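Side-chain contacts in phosphoribosylaminoimidazole-succinocarboxamide synthase (Pyrococcus horikoshii, PDB 3U55), which catalyses the ATP-dependent joining of L-aspartate to carboxyaminoimidazole ribonucleotide to form SAICAR, a step of de novo purine biosynthesis: residues L104-P107 / E108-L112; A153-V156 / N157-K161; I192-T196 / C197-D201; L208-D211 / V212-D216. All blocks are in the same frame, centred on the assembly; numbering follows the deposited sequence. Where two conformers were deposited one is given.

Contact 1: L104-P107 / E108-L112; sequences LPLP and EGYEL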
loop_
_atom_site.group_PDB
_atom_site.type_symbol
_atom_site.label_atom_id
_atom_site.label_comp_id
_atom_site.label_asym_id
_atom_site.label_seq_id
_atom_site.Cartn_x
_atom_site.Cartn_y
_atom_site.Cartn_z
ATOM N N LEU A 104 0.971 7.807 -7.841
ATOM C CA LEU A 104 0.717 9.237 -7.688
ATOM C C LEU A 104 0.875 9.913 -9.051
ATOM O O LEU A 104 1.815 9.596 -9.783
ATOM C CB LEU A 104 1.693 9.863 -6.679
ATOM C CG LEU A 104 1.570 9.445 -5.203
ATOM C CD1 LEU A 104 2.592 10.180 -4.359
ATOM C CD2 LEU A 104 0.163 9.708 -4.671
ATOM N N PRO A 105 -0.032 10.852 -9.388
ATOM C CA PRO A 105 -0.040 11.434 -10.732
ATOM C C PRO A 105 1.044 12.503 -10.860
ATOM O O PRO A 105 0.749 13.685 -11.076
ATOM C CB PRO A 105 -1.434 12.056 -10.825
ATOM C CG PRO A 105 -1.727 12.498 -9.437
ATOM C CD PRO A 105 -1.025 11.503 -8.512
ATOM N N LEU A 106 2.292 12.079 -10.716
ATOM C CA LEU A 106 3.413 13.006 -10.717
ATOM C C LEU A 106 4.394 12.613 -11.801
ATOM O O LEU A 106 4.548 11.427 -12.090
ATOM C CB LEU A 106 4.102 13.003 -9.351
ATOM C CG LEU A 106 3.245 13.326 -8.120
ATOM C CD1 LEU A 106 4.067 13.144 -6.852
ATOM C CD2 LEU A 106 2.655 14.736 -8.197
ATOM N N PRO A 107 5.069 13.606 -12.412
ATOM C CA PRO A 107 5.982 13.257 -13.499
ATOM C C PRO A 107 7.307 12.678 -13.018
ATOM O O PRO A 107 7.763 13.003 -11.924
ATOM C CB PRO A 107 6.217 14.601 -14.206
ATOM C CG PRO A 107 6.006 15.621 -13.146
ATOM C CD PRO A 107 4.918 15.067 -12.259
ATOM N N GLU A 108 7.912 11.826 -13.844
ATOM C CA GLU A 108 9.294 11.395 -13.646
ATOM C C GLU A 108 10.172 12.618 -13.377
ATOM O O GLU A 108 10.141 13.592 -14.139
ATOM C CB GLU A 108 9.793 10.672 -14.903
ATOM C CG GLU A 108 11.267 10.261 -14.869
ATOM C CD GLU A 108 11.479 8.763 -14.698
ATOM O OE1 GLU A 108 12.653 8.344 -14.608
ATOM O OE2 GLU A 108 10.487 8.001 -14.662
ATOM N N GLY A 109 10.944 12.584 -12.296
ATOM C CA GLY A 109 11.801 13.723 -11.963
ATOM C C GLY A 109 11.211 14.677 -10.943
ATOM O O GLY A 109 11.906 15.569 -10.455
ATOM N N TYR A 110 9.930 14.509 -10.625
ATOM C CA TYR A 110 9.288 15.327 -9.592
ATOM C C TYR A 110 10.044 15.157 -8.278
ATOM O O TYR A 110 10.311 14.032 -7.839
ATOM C CB TYR A 110 7.823 14.935 -9.438
ATOM C CG TYR A 110 6.982 15.806 -8.528
ATOM C CD1 TYR A 110 6.161 16.820 -9.052
ATOM C CD2 TYR A 110 6.976 15.598 -7.146
ATOM C CE1 TYR A 110 5.361 17.611 -8.211
ATOM C CE2 TYR A 110 6.184 16.382 -6.303
ATOM C CZ TYR A 110 5.383 17.385 -6.846
ATOM O OH TYR A 110 4.602 18.136 -6.007
ATOM N N GLU A 111 10.412 16.290 -7.684
ATOM C CA GLU A 111 11.110 16.333 -6.404
ATOM C C GLU A 111 10.105 16.214 -5.273
ATOM O O GLU A 111 9.246 17.083 -5.100
ATOM C CB GLU A 111 11.869 17.657 -6.278
ATOM C CG GLU A 111 12.753 17.771 -5.056
ATOM C CD GLU A 111 14.204 17.538 -5.392
ATOM O OE1 GLU A 111 14.532 16.436 -5.895
ATOM O OE2 GLU A 111 15.010 18.470 -5.163
ATOM N N LEU A 112 10.204 15.131 -4.504
ATOM C CA LEU A 112 9.297 14.922 -3.384
ATOM C C LEU A 112 9.574 15.904 -2.232
ATOM O O LEU A 112 10.733 16.199 -1.937
ATOM C CB LEU A 112 9.333 13.452 -2.928
ATOM C CG LEU A 112 8.846 12.471 -4.006
ATOM C CD1 LEU A 112 9.193 11.010 -3.661
ATOM C CD2 LEU A 112 7.347 12.616 -4.262
#
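Leu106 and Tyr110 meet across a type II beta turn that runs from Pro107 to Tyr110 and leads the chain into strand 111-121, a compact example of a turn closed by apolar side chains at its base. The isobutyl group of Leu106 lies against one face of the phenol ring. Its CD2 methyl stands 4.0 Å from the centroid of the Tyr110 ring, only 13° from the ring normal, which makes this a CH-pi contact. The sister methyl covers the CD2-CE2 side of the same face, Leu106 CD1 being 3.8 Å from Tyr110 CD2. Tyr110 carries its ring anti to the backbone N (chi1 -173°), and this swings the phenol back over the residues before the turn. Pro107 adds its own ring obliquely, CD being 3.9 Å from Tyr110 CD1. Gly109 supplies the positive phi that the third position of a type II turn usually adopts. Beyond the turn, Leu112 also reaches back to the CD1 methyl of Leu106. Glu108 points away and forms a salt bridge with Lys101, while Leu106 also packs on Val138 of the second subunit, so the loop contributes to the dimer interface. Within the turn itself, Tyr110 N donates to Pro107 O at 2.9 Å with an N-H...O angle of 156°.

Contact 2: A153-V156 / N157-K161; sequences ALKV and NEILK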
loop_
_atom_site.group_PDB
_atom_site.type_symbol
_atom_site.label_atom_id
_atom_site.label_comp_id
_atom_site.label_asym_id
_atom_site.label_seq_id
_atom_site.Cartn_x
_atom_site.Cartn_y
_atom_site.Cartn_z
ATOM N N ALA A 153 15.855 2.887 7.436
ATOM C CA ALA A 153 15.807 3.195 6.006
ATOM C C ALA A 153 15.926 4.693 5.730
ATOM O O ALA A 153 16.636 5.102 4.807
ATOM C CB ALA A 153 14.522 2.640 5.382
ATOM N N LEU A 154 15.234 5.505 6.528
ATOM C CA LEU A 154 15.300 6.959 6.371
ATOM C C LEU A 154 16.665 7.538 6.736
ATOM O O LEU A 154 17.119 8.489 6.099
ATOM C CB LEU A 154 14.179 7.650 7.161
ATOM C CG LEU A 154 12.779 7.514 6.555
ATOM C CD1 LEU A 154 11.726 8.048 7.516
ATOM C CD2 LEU A 154 12.679 8.215 5.196
ATOM N N LYS A 155 17.315 6.978 7.759
ATOM C CA LYS A 155 18.683 7.390 8.097
ATOM C C LYS A 155 19.668 7.004 6.984
ATOM O O LYS A 155 20.474 7.833 6.545
ATOM C CB LYS A 155 19.121 6.816 9.453
ATOM C CG LYS A 155 20.563 7.152 9.815
ATOM C CD LYS A 155 20.926 6.755 11.234
ATOM C CE LYS A 155 22.433 6.937 11.437
ATOM N NZ LYS A 155 22.866 6.547 12.811
ATOM N N VAL A 156 19.587 5.753 6.529
ATOM C CA VAL A 156 20.361 5.275 5.374
ATOM C C VAL A 156 20.191 6.222 4.193
ATOM O O VAL A 156 21.174 6.612 3.546
ATOM C CB VAL A 156 19.944 3.838 4.963
ATOM C CG1 VAL A 156 20.551 3.446 3.603
ATOM C CG2 VAL A 156 20.347 2.829 6.061
ATOM N N ASN A 157 18.943 6.596 3.921
ATOM C CA ASN A 157 18.659 7.547 2.851
ATOM C C ASN A 157 19.467 8.831 3.006
ATOM O O ASN A 157 20.132 9.239 2.065
ATOM C CB ASN A 157 17.168 7.846 2.769
ATOM C CG ASN A 157 16.808 8.740 1.582
ATOM O OD1 ASN A 157 17.318 8.571 0.470
ATOM N ND2 ASN A 157 15.918 9.697 1.822
ATOM N N GLU A 158 19.427 9.442 4.192
ATOM C CA GLU A 158 20.160 10.695 4.432
ATOM C C GLU A 158 21.659 10.547 4.166
ATOM O O GLU A 158 22.252 11.375 3.468
ATOM C CB GLU A 158 19.908 11.224 5.852
ATOM C CG GLU A 158 18.486 11.734 6.095
ATOM C CD GLU A 158 18.059 12.819 5.112
ATOM O OE1 GLU A 158 17.091 12.591 4.347
ATOM O OE2 GLU A 158 18.698 13.893 5.093
ATOM N N ILE A 159 22.256 9.492 4.716
ATOM C CA ILE A 159 23.688 9.210 4.556
ATOM C C ILE A 159 24.080 9.014 3.094
ATOM O O ILE A 159 25.043 9.631 2.620
ATOM C CB ILE A 159 24.125 7.956 5.361
ATOM C CG1 ILE A 159 23.854 8.156 6.856
ATOM C CG2 ILE A 159 25.606 7.631 5.102
ATOM C CD1 ILE A 159 23.535 6.863 7.609
ATOM N N LEU A 160 23.342 8.158 2.387
ATOM C CA LEU A 160 23.649 7.861 0.986
ATOM C C LEU A 160 23.433 9.067 0.080
ATOM O O LEU A 160 24.290 9.373 -0.745
ATOM C CB LEU A 160 22.841 6.663 0.476
ATOM C CG LEU A 160 23.070 5.304 1.146
ATOM C CD1 LEU A 160 22.165 4.267 0.488
ATOM C CD2 LEU A 160 24.534 4.866 1.072
ATOM N N LYS A 161 22.304 9.752 0.256
ATOM C CA LYS A 161 21.984 10.906 -0.584
ATOM C C LYS A 161 23.014 12.023 -0.406
ATOM O O LYS A 161 23.456 12.601 -1.396
ATOM C CB LYS A 161 20.537 11.394 -0.376
ATOM C CG LYS A 161 20.285 12.285 0.840
ATOM C CD LYS A 161 18.825 12.211 1.289
ATOM C CE LYS A 161 17.868 12.706 0.226
ATOM N NZ LYS A 161 17.700 14.183 0.274
HETATM O O HOH W 1 15.626 10.353 4.768
#
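From Ala153 to Leu160 the backbone follows regular alpha-helical bonding, Asn157 N donating to Ala153 O at 2.9 Å and each following amide, through Leu160 N, bonding to the carbonyl four residues earlier. On this frame the side chains sort themselves by face. Val156 and Leu160 lie side by side and point the same way, one turn apart, with Val156 CG1 3.6 Å from Leu160 CD1. The valine reaches its neighbour because CG1 sits anti to the backbone N (chi1 169°), on the side of the carbonyl carbon and thus of the next turn. Lys155 and Ile159, also four residues apart, instead cross at a slant, Lys155 CG 3.7 Å from Ile159 CD1, before the lysine NZ goes on to the carbonyl of His63.

Polar groups gather round one water beside Leu154 O. This water gives hydrogen bonds to Leu154 O and, at 2.7 Å, to Glu158 OE1, and accepts one from Asn157 ND2 at 3.0 Å. Leu154 O therefore takes both this water and the amide of Glu158. The other end of the asparagine amide, OD1, is bonded to Asn94. Leu154 packs on Tyr134 of the second subunit. The whole is an amphipathic alpha-helix whose apolar side, carrying Val156 and Leu160, packs between strand 169-180 and helix 45-62.

Contact 3: I192-T196 / C197-D201; sequences ISPDT and CRFWD. With SO4 (sulfate ion), chain B.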
loop_
_atom_site.group_PDB
_atom_site.type_symbol
_atom_site.label_atom_id
_atom_site.label_comp_id
_atom_site.label_asym_id
_atom_site.label_seq_id
_atom_site.Cartn_x
_atom_site.Cartn_y
_atom_site.Cartn_z
ATOM N N ILE A 192 23.591 -3.122 -1.888
ATOM C CA ILE A 192 23.356 -1.724 -2.251
ATOM C C ILE A 192 24.219 -1.445 -3.473
ATOM O O ILE A 192 25.445 -1.378 -3.370
ATOM C CB ILE A 192 23.698 -0.727 -1.108
ATOM C CG1 ILE A 192 22.924 -1.058 0.171
ATOM C CG2 ILE A 192 23.402 0.714 -1.546
ATOM C CD1 ILE A 192 23.340 -0.231 1.376
ATOM N N SER A 193 23.571 -1.302 -4.626
ATOM C CA SER A 193 24.271 -1.229 -5.903
ATOM C C SER A 193 23.412 -0.528 -6.954
ATOM O O SER A 193 22.240 -0.233 -6.707
ATOM C CB SER A 193 24.600 -2.646 -6.392
ATOM O OG SER A 193 23.430 -3.285 -6.869
ATOM N N PRO A 194 23.986 -0.277 -8.149
ATOM C CA PRO A 194 23.186 0.276 -9.240
ATOM C C PRO A 194 22.058 -0.656 -9.708
ATOM O O PRO A 194 21.202 -0.232 -10.487
ATOM C CB PRO A 194 24.218 0.479 -10.353
ATOM C CG PRO A 194 25.520 0.625 -9.635
ATOM C CD PRO A 194 25.418 -0.331 -8.496
ATOM N N ASP A 195 22.068 -1.907 -9.248
ATOM C CA ASP A 195 20.940 -2.829 -9.447
ATOM C C ASP A 195 19.737 -2.495 -8.550
ATOM O O ASP A 195 18.587 -2.698 -8.949
ATOM C CB ASP A 195 21.364 -4.284 -9.175
ATOM C CG ASP A 195 21.825 -5.024 -10.433
ATOM O OD1 ASP A 195 21.762 -6.272 -10.438
ATOM O OD2 ASP A 195 22.244 -4.374 -11.410
ATOM N N THR A 196 20.008 -2.000 -7.345
ATOM C CA THR A 196 18.962 -1.786 -6.337
ATOM C C THR A 196 18.652 -0.310 -6.048
ATOM O O THR A 196 17.772 0.002 -5.245
ATOM C CB THR A 196 19.306 -2.504 -5.019
ATOM O OG1 THR A 196 20.573 -2.042 -4.533
ATOM C CG2 THR A 196 19.346 -4.018 -5.227
ATOM N N CYS A 197 19.374 0.587 -6.710
ATOM C CA CYS A 197 19.197 2.025 -6.522
ATOM C C CYS A 197 18.964 2.673 -7.874
ATOM O O CYS A 197 19.443 2.175 -8.895
ATOM C CB CYS A 197 20.452 2.656 -5.925
ATOM S SG CYS A 197 21.074 1.985 -4.376
ATOM N N ARG A 198 18.243 3.787 -7.878
ATOM C CA ARG A 198 18.282 4.686 -9.027
ATOM C C ARG A 198 19.247 5.829 -8.748
ATOM O O ARG A 198 19.124 6.536 -7.740
ATOM C CB ARG A 198 16.888 5.188 -9.413
ATOM C CG ARG A 198 16.080 4.151 -10.163
ATOM C CD ARG A 198 14.734 4.691 -10.623
ATOM N NE ARG A 198 13.999 3.665 -11.368
ATOM C CZ ARG A 198 13.165 2.785 -10.813
ATOM N NH1 ARG A 198 12.929 2.809 -9.507
ATOM N NH2 ARG A 198 12.547 1.887 -11.566
ATOM N N PHE A 199 20.235 5.962 -9.634
ATOM C CA PHE A 199 21.279 6.983 -9.554
ATOM C C PHE A 199 21.224 7.840 -10.818
ATOM O O PHE A 199 21.344 7.307 -11.915
ATOM C CB PHE A 199 22.675 6.339 -9.529
ATOM C CG PHE A 199 22.973 5.469 -8.327
ATOM C CD1 PHE A 199 22.682 5.883 -7.026
ATOM C CD2 PHE A 199 23.630 4.255 -8.507
ATOM C CE1 PHE A 199 23.014 5.081 -5.932
ATOM C CE2 PHE A 199 23.964 3.443 -7.416
ATOM C CZ PHE A 199 23.656 3.856 -6.129
ATOM N N TRP A 200 21.051 9.154 -10.672
ATOM C CA TRP A 200 21.074 10.073 -11.823
ATOM C C TRP A 200 22.267 11.018 -11.728
ATOM O O TRP A 200 22.600 11.495 -10.642
ATOM C CB TRP A 200 19.793 10.911 -11.886
ATOM C CG TRP A 200 18.539 10.174 -12.263
ATOM C CD1 TRP A 200 18.405 8.837 -12.534
ATOM C CD2 TRP A 200 17.222 10.735 -12.370
ATOM N NE1 TRP A 200 17.096 8.539 -12.816
ATOM C CE2 TRP A 200 16.347 9.684 -12.726
ATOM C CE3 TRP A 200 16.699 12.024 -12.200
ATOM C CZ2 TRP A 200 14.977 9.880 -12.914
ATOM C CZ3 TRP A 200 15.332 12.221 -12.396
ATOM C CH2 TRP A 200 14.490 11.153 -12.746
ATOM N N ASP A 201 22.907 11.306 -12.861
ATOM C CA ASP A 201 23.948 12.334 -12.870
ATOM C C ASP A 201 23.323 13.672 -12.467
ATOM O O ASP A 201 22.251 14.018 -12.951
ATOM C CB ASP A 201 24.609 12.453 -14.244
ATOM C CG ASP A 201 25.575 13.625 -14.318
ATOM O OD1 ASP A 201 26.598 13.594 -13.615
ATOM O OD2 ASP A 201 25.296 14.584 -15.057
HETATM S S SO4 B . 10.106 0.399 -8.875
HETATM O O1 SO4 B . 9.937 1.838 -8.973
HETATM O O2 SO4 B . 11.507 0.036 -9.055
HETATM O O3 SO4 B . 9.626 -0.023 -7.558
HETATM O O4 SO4 B . 9.327 -0.254 -9.919
#
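Ser193 O is gripped by two successive amides: Thr196 N donates to it at 2.9 Å, and Cys197 N at 3.0 Å in a weak bond bent to 122°. The carbonyl thus fastens a tight turn just before strand 197-201 begins. Side-chain oxygens hold the same turn. Ser193 OG accepts from Asp195 N, an ST turn, and the same hydroxyl is hydrogen-bonded to Glu191 OE1; Thr196 OG1 accepts from Ser193 N at 3.1 Å. The threonine hydroxyl can face that amide because OG1 stands between its own backbone N and carbonyl carbon (chi1 57°).

The apolar part of the contact follows the first residues of the strand. Cys197 lays its sulfur against the Ile192 branch, SG 3.9 Å from CG2. Two residues on, Phe199 turns back toward the loop and crosses Pro194, whose CG lies near the plane of the phenyl ring, at its edge, 3.9 Å from CE2. Arg198, between them, points away from the loop and stretches to a sulfate ion probably left by the crystallisation liquor. Arg198 NH1 donates to two sulfate oxygens, O2 at 3.1 Å being the nearer, and NH2 also donates to O2; the sulfur lies in the guanidinium plane. Arg93 and the backbone N of Ser99 also bind the ion, while Asp173 takes another bond from Arg198 NH1.

Ile192 and Pro194 rest on helix 45-62, Cys197 and Phe199 on strand 169-180, and Phe199 also on Ile227 of helix 220-232, so the turn is buried between helices and the sheet.

Contact 4: L208-D211 / V212-D216; sequences LDKD and VFRFD. With SO4 (sulfate ion), chain C.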
loop_
_atom_site.group_PDB
_atom_site.type_symbol
_atom_site.label_atom_id
_atom_site.label_comp_id
_atom_site.label_asym_id
_atom_site.label_seq_id
_atom_site.Cartn_x
_atom_site.Cartn_y
_atom_site.Cartn_z
ATOM N N LEU A 208 22.335 6.191 -14.248
ATOM C CA LEU A 208 23.577 5.454 -14.085
ATOM C C LEU A 208 23.283 4.244 -13.196
ATOM O O LEU A 208 23.857 4.088 -12.120
ATOM C CB LEU A 208 24.649 6.356 -13.471
ATOM C CG LEU A 208 25.130 7.547 -14.312
ATOM C CD1 LEU A 208 26.001 8.483 -13.485
ATOM C CD2 LEU A 208 25.874 7.062 -15.556
ATOM N N ASP A 209 22.367 3.403 -13.676
ATOM C CA ASP A 209 21.792 2.311 -12.896
ATOM C C ASP A 209 21.119 1.287 -13.805
ATOM O O ASP A 209 21.250 1.345 -15.033
ATOM C CB ASP A 209 20.773 2.864 -11.886
ATOM C CG ASP A 209 19.689 3.712 -12.546
ATOM O OD1 ASP A 209 19.309 4.755 -11.976
ATOM O OD2 ASP A 209 19.220 3.342 -13.641
ATOM N N LYS A 210 20.382 0.365 -13.191
ATOM C CA LYS A 210 19.695 -0.703 -13.911
ATOM C C LYS A 210 18.670 -0.229 -14.964
ATOM O O LYS A 210 18.319 -0.994 -15.859
ATOM C CB LYS A 210 19.037 -1.652 -12.906
ATOM C CG LYS A 210 18.712 -3.035 -13.450
ATOM C CD LYS A 210 18.020 -3.848 -12.372
ATOM C CE LYS A 210 17.634 -5.209 -12.869
ATOM N NZ LYS A 210 16.902 -5.998 -11.829
ATOM N N ASP A 211 18.199 1.015 -14.864
ATOM C CA ASP A 211 17.258 1.565 -15.860
ATOM C C ASP A 211 17.872 1.643 -17.266
ATOM O O ASP A 211 17.152 1.655 -18.268
ATOM C CB ASP A 211 16.722 2.940 -15.441
ATOM C CG ASP A 211 15.537 2.850 -14.476
ATOM O OD1 ASP A 211 14.920 1.770 -14.344
ATOM O OD2 ASP A 211 15.205 3.884 -13.865
ATOM N N VAL A 212 19.200 1.693 -17.326
ATOM C CA VAL A 212 19.942 1.650 -18.588
ATOM C C VAL A 212 19.692 0.312 -19.296
ATOM O O VAL A 212 19.569 0.267 -20.520
ATOM C CB VAL A 212 21.453 1.905 -18.346
ATOM C CG1 VAL A 212 22.294 1.576 -19.584
ATOM C CG2 VAL A 212 21.671 3.353 -17.934
ATOM N N PHE A 213 19.599 -0.762 -18.511
ATOM C CA PHE A 213 19.228 -2.084 -19.017
ATOM C C PHE A 213 17.721 -2.221 -19.229
ATOM O O PHE A 213 17.293 -2.718 -20.269
ATOM C CB PHE A 213 19.748 -3.183 -18.082
ATOM C CG PHE A 213 19.138 -4.541 -18.321
ATOM C CD1 PHE A 213 19.327 -5.213 -19.532
ATOM C CD2 PHE A 213 18.384 -5.156 -17.329
ATOM C CE1 PHE A 213 18.765 -6.470 -19.745
ATOM C CE2 PHE A 213 17.822 -6.419 -17.530
ATOM C CZ PHE A 213 18.014 -7.075 -18.741
ATOM N N ARG A 214 16.927 -1.778 -18.251
ATOM C CA ARG A 214 15.462 -1.831 -18.348
ATOM C C ARG A 214 14.946 -1.165 -19.625
ATOM O O ARG A 214 14.066 -1.708 -20.303
ATOM C CB ARG A 214 14.790 -1.183 -17.128
ATOM C CG ARG A 214 14.811 -2.016 -15.853
ATOM C CD ARG A 214 13.902 -1.408 -14.789
ATOM N NE ARG A 214 14.099 -2.044 -13.488
ATOM C CZ ARG A 214 14.783 -1.515 -12.475
ATOM N NH1 ARG A 214 14.904 -2.194 -11.342
ATOM N NH2 ARG A 214 15.347 -0.316 -12.583
ATOM N N PHE A 215 15.494 0.003 -19.953
ATOM C CA PHE A 215 14.959 0.797 -21.061
ATOM C C PHE A 215 15.946 1.081 -22.196
ATOM O O PHE A 215 15.736 2.005 -22.989
ATOM C CB PHE A 215 14.338 2.091 -20.522
ATOM C CG PHE A 215 13.272 1.857 -19.489
ATOM C CD1 PHE A 215 12.056 1.277 -19.844
ATOM C CD2 PHE A 215 13.488 2.202 -18.158
ATOM C CE1 PHE A 215 11.069 1.050 -18.886
ATOM C CE2 PHE A 215 12.508 1.978 -17.195
ATOM C CZ PHE A 215 11.296 1.399 -17.561
ATOM N N ASP A 216 17.001 0.271 -22.275
ATOM C CA ASP A 216 18.027 0.376 -23.322
ATOM C C ASP A 216 18.512 1.818 -23.524
ATOM O O ASP A 216 18.467 2.361 -24.635
ATOM C CB ASP A 216 17.531 -0.236 -24.644
ATOM C CG ASP A 216 17.096 -1.691 -24.498
ATOM O OD1 ASP A 216 17.592 -2.399 -23.592
ATOM O OD2 ASP A 216 16.250 -2.130 -25.301
HETATM S S SO4 C . 12.917 -5.339 -11.984
HETATM O O1 SO4 C . 14.324 -5.072 -12.261
HETATM O O2 SO4 C . 12.714 -6.782 -11.910
HETATM O O3 SO4 C . 12.562 -4.723 -10.709
HETATM O O4 SO4 C . 12.097 -4.783 -13.060
#
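Asp211 and Arg214, one helical turn apart, form a salt bridge in which Arg214 NH2 donates to Asp211 OD1 at 2.8 Å. The oxygen lies close to the guanidinium plane, but the nitrogen approaches from above the carboxylate, the two planes being 68° apart. Asp211 OD2 is taken by Arg198 NE, so both oxygens of the buried acid are satisfied by arginines. Just upstream, Asp209 OD2 accepts from Asp211 N at 2.8 Å, a capping bond at the start of the helix, and Asp209 OD1 accepts from Phe199 N. Val212 N donates to Asp209 O at 3.1 Å.

Along the helix Lys210 O receives Arg214 N in the carbonyl plane at 2.9 Å, with a weaker bond from Phe213 N, and Asp211 O receives Phe215 N. Lys210 lays its CD over one face of the Arg214 guanidinium, 3.7 Å from NH1. Its extended chain then delivers NZ to a sulfate ion, probably from the crystallisation liquor, 2.8 Å from O1, and to Thr32 O. Arg214 meets the same O1 through NE and NH1, the latter at 3.1 Å, and Phe34 N adds a further bond, consistent with a pocket able to receive a phosphate-like anion.

In the fold
Following the chain from the N terminus, the four contacts come in series, each closing before the next opens, so none nests in or crosses another. Contact 1 closes the loop between strands 84-93 and 111-121, contact 2 lies within helix 143-165, contact 3 rounds the turn into strand 197-201, and contact 4 starts the short helix that follows. Contacts 3 and 4, with centres about 10 Å apart, are the most closely tied, Phe199 O probably accepting a hydrogen bond from Leu208 N. Contact 3 also touches both others: Trp200 packs on Glu108 and Gly109, and Ile192 on Leu160. It therefore links the peripheral turn, the long helix and the short helix 211-214.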